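Local coordinates for uncharacterized protein (Trypanosoma congolense, PDB 4E40) that serves as the cell-surface receptor of a trypanosome for haptoglobin-hemoglobin, and so probably takes part in heme uptake, at residues E106-A109 against K110-E114; K148-N152 against Q153-E157. All blocks are in the same frame, centred on the assembly; numbering follows the deposited sequence.

Contact 1: residues E106-A109 against K110-E114; sequences EIVA and KKVNE. Unlike the reference sequence in segment 110-114: Val112 (reference Ala).
Glu106 to Ala109 and Lys110 to Glu114 are consecutive turns of one alpha-helix, joined by four successive i to i+4 backbone bonds. Lys110 N donates to Glu106 O, Lys111 N to Ile107 O, Val112 N to Val108 O and Asn113 N to Ala109 O, at 2.9 to 3.0 Å. The bond from Val112 N is the straightest, with an N-H...O angle of 165°, and the set marks regular alpha-helix through these two turns.

Side chains four residues apart meet along the helix surface. Ile107 and Lys111 lie side by side and point the same way, CG2 of Ile107 packing on CE of Lys111 at 3.8 Å. With CG anti to its carbonyl carbon (chi1 -59°), Lys111 brings CG to 3.3 Å from Ile107 O; the bend at the second torsion then turns the outer methylenes along the isoleucine. Lysine suits this place because its apolar stem covers a neighbour while its ammonium goes on to a salt bridge with Glu218; Lys111 NZ also makes a long salt bridge to Glu114 OE1 at 4.0 Å. On the buried side Val108 CG1 meets Val112 CG2 at 4.2 Å, two short branched residues that suit an interhelical seam. Glu106 and Lys110 face solvent; their opposite charges may attract across 4.9 Å, from Glu106 OE1 to Lys110 NZ, without touching.

The stretch belongs to helix 82-147 of the receptor's elongated bundle and is flanked by two other long helices. Ile107 packs on Ala222, and Lys111 and Val112 on Leu219, all toward helix 192-246, whereas Val108 touches Ser53 and Val112 touches Arg50, both on helix 28-73.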
ATOM      1  N   GLU A 106      17.561  -1.778   9.619  1.00 18.02           N
ATOM      2  CA  GLU A 106      16.743  -0.653  10.130  1.00 20.56           C
ATOM      3  C   GLU A 106      15.868  -0.032   9.079  1.00 21.40           C
ATOM      4  O   GLU A 106      14.708   0.331   9.368  1.00 21.97           O
ATOM      5  CB  GLU A 106      17.635   0.419  10.776  1.00 22.93           C
ATOM      6  CG  GLU A 106      18.034   0.023  12.173  1.00 31.63           C
ATOM      7  CD  GLU A 106      16.809  -0.506  12.981  1.00 35.39           C
ATOM      8  OE1 GLU A 106      15.699   0.134  12.990  1.00 38.49           O
ATOM      9  OE2 GLU A 106      16.980  -1.590  13.551  1.00 30.36           O
ATOM     10  N   ILE A 107      16.396   0.099   7.852  1.00 17.95           N
ATOM     11  CA  ILE A 107      15.557   0.579   6.772  1.00 19.42           C
ATOM     12  C   ILE A 107      14.414  -0.382   6.487  1.00 19.63           C
ATOM     13  O   ILE A 107      13.263   0.114   6.292  1.00 19.60           O
ATOM     14  CB  ILE A 107      16.354   0.847   5.490  1.00 19.58           C
ATOM     15  CG1 ILE A 107      17.243   2.025   5.738  1.00 22.04           C
ATOM     16  CG2 ILE A 107      15.371   1.176   4.314  1.00 18.62           C
ATOM     17  CD1 ILE A 107      18.278   2.237   4.643  1.00 25.87           C
ATOM     18  N   VAL A 108      14.662  -1.695   6.461  1.00 19.51           N
ATOM     19  CA  VAL A 108      13.633  -2.716   6.257  1.00 19.01           C
ATOM     20  C   VAL A 108      12.549  -2.554   7.344  1.00 20.32           C
ATOM     21  O   VAL A 108      11.353  -2.578   7.042  1.00 20.83           O
ATOM     22  CB  VAL A 108      14.193  -4.141   6.307  1.00 20.51           C
ATOM     23  CG1 VAL A 108      13.007  -5.165   6.334  1.00 19.74           C
ATOM     24  CG2 VAL A 108      15.073  -4.366   5.080  1.00 20.25           C
ATOM     25  N   ALA A 109      12.962  -2.336   8.576  1.00 19.49           N
ATOM     26  CA  ALA A 109      11.976  -2.210   9.668  1.00 19.57           C
ATOM     27  C   ALA A 109      11.132  -0.995   9.444  1.00 19.53           C
ATOM     28  O   ALA A 109       9.899  -1.037   9.720  1.00 20.73           O
ATOM     29  CB  ALA A 109      12.734  -2.050  11.016  1.00 20.41           C
ATOM     30  N   LYS A 110      11.743   0.118   8.997  1.00 18.99           N
ATOM     31  CA  LYS A 110      11.023   1.374   8.774  1.00 20.35           C
ATOM     32  C   LYS A 110       9.977   1.164   7.686  1.00 19.76           C
ATOM     33  O   LYS A 110       8.828   1.630   7.838  1.00 22.68           O
ATOM     34  CB  LYS A 110      11.958   2.531   8.388  1.00 22.91           C
ATOM     35  CG  LYS A 110      12.857   3.006   9.537  1.00 31.68           C
ATOM     36  CD  LYS A 110      13.886   4.073   9.123  1.00 37.76           C
ATOM     37  CE  LYS A 110      14.855   4.433  10.274  1.00 40.41           C
ATOM     38  NZ  LYS A 110      14.180   4.544  11.589  1.00 48.74           N
ATOM     39  N   LYS A 111      10.370   0.444   6.633  1.00 18.93           N
ATOM     40  CA  LYS A 111       9.427   0.235   5.504  1.00 18.37           C
ATOM     41  C   LYS A 111       8.312  -0.676   5.894  1.00 17.90           C
ATOM     42  O   LYS A 111       7.153  -0.492   5.401  1.00 18.90           O
ATOM     43  CB  LYS A 111      10.140  -0.325   4.236  1.00 18.47           C
ATOM     44  CG  LYS A 111      11.233   0.579   3.744  1.00 19.87           C
ATOM     45  CD  LYS A 111      10.851   1.989   3.361  1.00 22.89           C
ATOM     46  CE  LYS A 111      12.121   2.819   3.372  1.00 28.38           C
ATOM     47  NZ  LYS A 111      11.936   4.072   2.615  1.00 34.36           N
ATOM     48  N   VAL A 112       8.610  -1.709   6.663  1.00 19.25           N
ATOM     49  CA  VAL A 112       7.563  -2.593   7.154  1.00 19.34           C
ATOM     50  C   VAL A 112       6.543  -1.748   7.947  1.00 19.10           C
ATOM     51  O   VAL A 112       5.337  -1.880   7.752  1.00 19.64           O
ATOM     52  CB  VAL A 112       8.101  -3.654   8.080  1.00 20.20           C
ATOM     53  CG1 VAL A 112       7.020  -4.333   8.939  1.00 21.58           C
ATOM     54  CG2 VAL A 112       8.906  -4.709   7.250  1.00 20.23           C
ATOM     55  N   ASN A 113       7.039  -0.915   8.850  1.00 18.91           N
ATOM     56  CA  ASN A 113       6.105  -0.072   9.650  1.00 18.20           C
ATOM     57  C   ASN A 113       5.337   0.899   8.799  1.00 20.29           C
ATOM     58  O   ASN A 113       4.099   1.099   9.046  1.00 21.71           O
ATOM     59  CB  ASN A 113       6.887   0.622  10.785  1.00 20.21           C
ATOM     60  CG  ASN A 113       7.263  -0.354  11.905  1.00 22.08           C
ATOM     61  OD1 ASN A 113       6.579  -1.345  12.122  1.00 27.67           O
ATOM     62  ND2 ASN A 113       8.332  -0.088  12.592  1.00 22.21           N
ATOM     63  N   GLU A 114       5.970   1.455   7.757  1.00 19.16           N
ATOM     64  CA  GLU A 114       5.279   2.365   6.854  1.00 21.04           C
ATOM     65  C   GLU A 114       4.171   1.619   6.123  1.00 19.92           C
ATOM     66  O   GLU A 114       3.053   2.171   5.976  1.00 20.76           O
ATOM     67  CB  GLU A 114       6.221   3.020   5.854  1.00 21.41           C
ATOM     68  CG  GLU A 114       7.074   4.045   6.639  1.00 26.46           C
ATOM     69  CD  GLU A 114       8.218   4.699   5.857  1.00 34.76           C
ATOM     70  OE1 GLU A 114       8.581   4.223   4.778  1.00 38.54           O
ATOM     71  OE2 GLU A 114       8.817   5.676   6.392  1.00 40.03           O
TER

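Contact 2: residues K148-N152 against Q153-E157; sequences KESEN and QYVKE. Unlike the reference sequence in segment 148-152: Asn152 (reference Asp). Unlike the reference sequence in segment 153-157: Glu157 (reference Lys).
An N-terminal helix cap, preceded by an ST turn, joins Lys148-Asn152 to Gln153-Glu157. Asn152 is the N-cap residue: its OD1 receives a bond from Val155 N at 3.2 Å and a weak, bent one from Tyr154 N at 2.9 Å. The Val155 bond is straight at hydrogen (167°), but the donor stands above the carbonyl plane of the amide, well off a lone pair. With CG opposite its backbone N (chi1 174°), Asn152 carries the amide over the first turn, a task for which a short side chain with an acceptor is well fitted. Its main chain joins in, since Asn152 O accepts the first regular helical bond, from Lys156 N at 2.9 Å.

Ser150 lies just before the cap. Its OG takes the N-H of Asn152 at 3.0 Å, closing the ST turn, and its CB meets Val155 CG1 at 3.6 Å. The other methyl of Val155, CG2, lies against the Asn152 amide, 3.6 Å from CG, the two side chains crossing at about a right angle. Valine thus fills the inner side of the turn, and beyond it touches Val15 of helix 12-26. Lys156 folds its stem back over the loop, bent at its third torsion, with CE 3.5 Å from Ser150 O. On the outer side Gln153 CG sits over the centre of one face of the Tyr154 ring, 4.0 Å above its plane, while Asn152 OD1 lies at the ring's edge.

Capping of this kind is the classic asparagine N-cap, found where a helix begins and its first backbone N-H groups lack intrahelical acceptors, here at the start of helix 153-160 beyond the end of helix 82-147.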
ATOM      1  N   LYS A 148     -40.054   7.636 -12.813  1.00 30.27           N
ATOM      2  CA  LYS A 148     -41.019   6.721 -13.467  1.00 32.93           C
ATOM      3  C   LYS A 148     -42.462   7.178 -13.267  1.00 33.92           C
ATOM      4  O   LYS A 148     -43.354   6.729 -14.014  1.00 35.64           O
ATOM      5  CB  LYS A 148     -40.841   5.276 -12.955  1.00 33.20           C
ATOM      6  CG  LYS A 148     -39.589   4.577 -13.466  1.00 34.92           C
ATOM      7  CD  LYS A 148     -39.523   3.169 -12.870  1.00 35.05           C
ATOM      8  CE  LYS A 148     -38.164   2.536 -13.126  1.00 37.23           C
ATOM      9  NZ  LYS A 148     -38.163   1.069 -12.852  1.00 39.28           N
ATOM     10  N   GLU A 149     -42.706   8.063 -12.299  1.00 32.41           N
ATOM     11  CA  GLU A 149     -44.048   8.604 -12.084  1.00 37.96           C
ATOM     12  C   GLU A 149     -44.203  10.019 -12.608  1.00 34.27           C
ATOM     13  O   GLU A 149     -45.242  10.646 -12.390  1.00 34.65           O
ATOM     14  CB  GLU A 149     -44.397   8.642 -10.586  1.00 41.72           C
ATOM     15  CG  GLU A 149     -44.008   7.421  -9.783  1.00 49.89           C
ATOM     16  CD  GLU A 149     -44.883   6.206 -10.041  1.00 59.60           C
ATOM     17  OE1 GLU A 149     -44.610   5.156  -9.408  1.00 63.67           O
ATOM     18  OE2 GLU A 149     -45.840   6.286 -10.850  1.00 60.86           O
ATOM     19  N   SER A 150     -43.169  10.555 -13.261  1.00 32.51           N
ATOM     20  CA  SER A 150     -43.223  11.921 -13.788  1.00 31.37           C
ATOM     21  C   SER A 150     -44.402  12.166 -14.745  1.00 32.15           C
ATOM     22  O   SER A 150     -44.744  11.305 -15.581  1.00 30.17           O
ATOM     23  CB  SER A 150     -41.942  12.265 -14.538  1.00 31.09           C
ATOM     24  OG  SER A 150     -41.947  13.618 -14.869  1.00 28.77           O
ATOM     25  N   GLU A 151     -44.954  13.372 -14.646  1.00 33.85           N
ATOM     26  CA  GLU A 151     -45.957  13.894 -15.584  1.00 39.00           C
ATOM     27  C   GLU A 151     -45.325  14.278 -16.915  1.00 36.39           C
ATOM     28  O   GLU A 151     -46.017  14.394 -17.923  1.00 35.86           O
ATOM     29  CB  GLU A 151     -46.640  15.144 -15.012  1.00 43.82           C
ATOM     30  CG  GLU A 151     -47.118  15.015 -13.574  1.00 50.81           C
ATOM     31  CD  GLU A 151     -48.559  14.578 -13.479  1.00 58.34           C
ATOM     32  OE1 GLU A 151     -49.356  15.391 -12.964  1.00 62.03           O
ATOM     33  OE2 GLU A 151     -48.893  13.445 -13.919  1.00 58.09           O
ATOM     34  N   ASN A 152     -43.999  14.486 -16.920  1.00 31.61           N
ATOM     35  CA  ASN A 152     -43.322  14.785 -18.152  1.00 30.82           C
ATOM     36  C   ASN A 152     -43.135  13.428 -18.842  1.00 32.59           C
ATOM     37  O   ASN A 152     -42.394  12.561 -18.339  1.00 27.37           O
ATOM     38  CB  ASN A 152     -41.983  15.505 -17.835  1.00 31.04           C
ATOM     39  CG  ASN A 152     -41.133  15.736 -19.056  1.00 31.28           C
ATOM     40  OD1 ASN A 152     -41.129  14.949 -19.991  1.00 31.65           O
ATOM     41  ND2 ASN A 152     -40.425  16.852 -19.063  1.00 28.92           N
ATOM     42  N   GLN A 153     -43.807  13.215 -19.976  1.00 31.60           N
ATOM     43  CA  GLN A 153     -43.792  11.916 -20.650  1.00 32.01           C
ATOM     44  C   GLN A 153     -42.373  11.469 -21.072  1.00 30.89           C
ATOM     45  O   GLN A 153     -42.085  10.266 -21.048  1.00 28.28           O
ATOM     46  CB  GLN A 153     -44.741  11.888 -21.884  1.00 38.35           C
ATOM     47  CG  GLN A 153     -44.200  12.746 -23.040  1.00 44.60           C
ATOM     48  CD  GLN A 153     -44.796  12.461 -24.425  1.00 51.83           C
ATOM     49  OE1 GLN A 153     -45.497  13.301 -24.980  1.00 54.08           O
ATOM     50  NE2 GLN A 153     -44.470  11.296 -25.005  1.00 55.06           N
ATOM     51  N   TYR A 154     -41.490  12.429 -21.422  1.00 26.17           N
ATOM     52  CA  TYR A 154     -40.131  12.098 -21.876  1.00 26.29           C
ATOM     53  C   TYR A 154     -39.285  11.618 -20.655  1.00 24.49           C
ATOM     54  O   TYR A 154     -38.504  10.698 -20.773  1.00 27.15           O
ATOM     55  CB  TYR A 154     -39.406  13.288 -22.547  1.00 27.13           C
ATOM     56  CG  TYR A 154     -40.163  13.862 -23.711  1.00 29.43           C
ATOM     57  CD1 TYR A 154     -40.178  13.187 -24.925  1.00 34.17           C
ATOM     58  CD2 TYR A 154     -40.874  15.031 -23.573  1.00 29.79           C
ATOM     59  CE1 TYR A 154     -40.923  13.666 -26.010  1.00 33.97           C
ATOM     60  CE2 TYR A 154     -41.628  15.542 -24.647  1.00 32.69           C
ATOM     61  CZ  TYR A 154     -41.629  14.853 -25.857  1.00 33.44           C
ATOM     62  OH  TYR A 154     -42.365  15.314 -26.919  1.00 37.10           O
ATOM     63  N   VAL A 155     -39.446  12.295 -19.537  1.00 24.58           N
ATOM     64  CA  VAL A 155     -38.788  11.872 -18.285  1.00 22.58           C
ATOM     65  C   VAL A 155     -39.265  10.482 -17.891  1.00 23.71           C
ATOM     66  O   VAL A 155     -38.458   9.588 -17.622  1.00 24.81           O
ATOM     67  CB  VAL A 155     -39.016  12.879 -17.153  1.00 23.11           C
ATOM     68  CG1 VAL A 155     -38.593  12.328 -15.807  1.00 22.77           C
ATOM     69  CG2 VAL A 155     -38.286  14.195 -17.441  1.00 22.74           C
ATOM     70  N   LYS A 156     -40.600  10.299 -17.913  1.00 24.28           N
ATOM     71  CA  LYS A 156     -41.152   9.006 -17.467  1.00 26.50           C
ATOM     72  C   LYS A 156     -40.649   7.855 -18.361  1.00 25.21           C
ATOM     73  O   LYS A 156     -40.254   6.820 -17.869  1.00 27.62           O
ATOM     74  CB  LYS A 156     -42.703   9.056 -17.480  1.00 27.90           C
ATOM     75  CG  LYS A 156     -43.295   7.667 -17.300  1.00 32.12           C
ATOM     76  CD  LYS A 156     -44.787   7.702 -17.628  1.00 38.44           C
ATOM     77  CE  LYS A 156     -45.588   7.957 -16.368  1.00 45.59           C
ATOM     78  NZ  LYS A 156     -46.837   7.114 -16.365  1.00 49.87           N
ATOM     79  N   GLU A 157     -40.684   8.050 -19.673  1.00 26.44           N
ATOM     80  CA  GLU A 157     -40.215   7.124 -20.635  1.00 29.37           C
ATOM     81  C   GLU A 157     -38.743   6.793 -20.437  1.00 30.24           C
ATOM     82  O   GLU A 157     -38.331   5.623 -20.394  1.00 30.05           O
ATOM     83  CB  GLU A 157     -40.522   7.612 -22.067  1.00 32.59           C
ATOM     84  CG  GLU A 157     -40.027   6.659 -23.144  1.00 39.07           C
ATOM     85  CD  GLU A 157     -40.548   5.236 -22.946  1.00 48.93           C
ATOM     86  OE1 GLU A 157     -39.808   4.256 -23.259  1.00 52.13           O
ATOM     87  OE2 GLU A 157     -41.699   5.093 -22.458  1.00 52.06           O
TER

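Overall arrangement
Contact 1 lies within helix 82-147 and contact 2 follows where that helix has ended and helix 153-160 starts. Their centres are 60 Å apart and their nearest atoms about 45 Å, a separation that reflects the elongated bundle; the centre of contact 1 is about 13 Å from the centre of the chain, that of contact 2 about 47 Å. Contact 1 is the one near the heme site seen for this protein: the side chain of Val108 is about 7 Å from that of Lys52, and that of Val112 about 9 Å from that of Arg42. No heme is bound in this model. The chain is the helical-bundle part of a longer membrane protein.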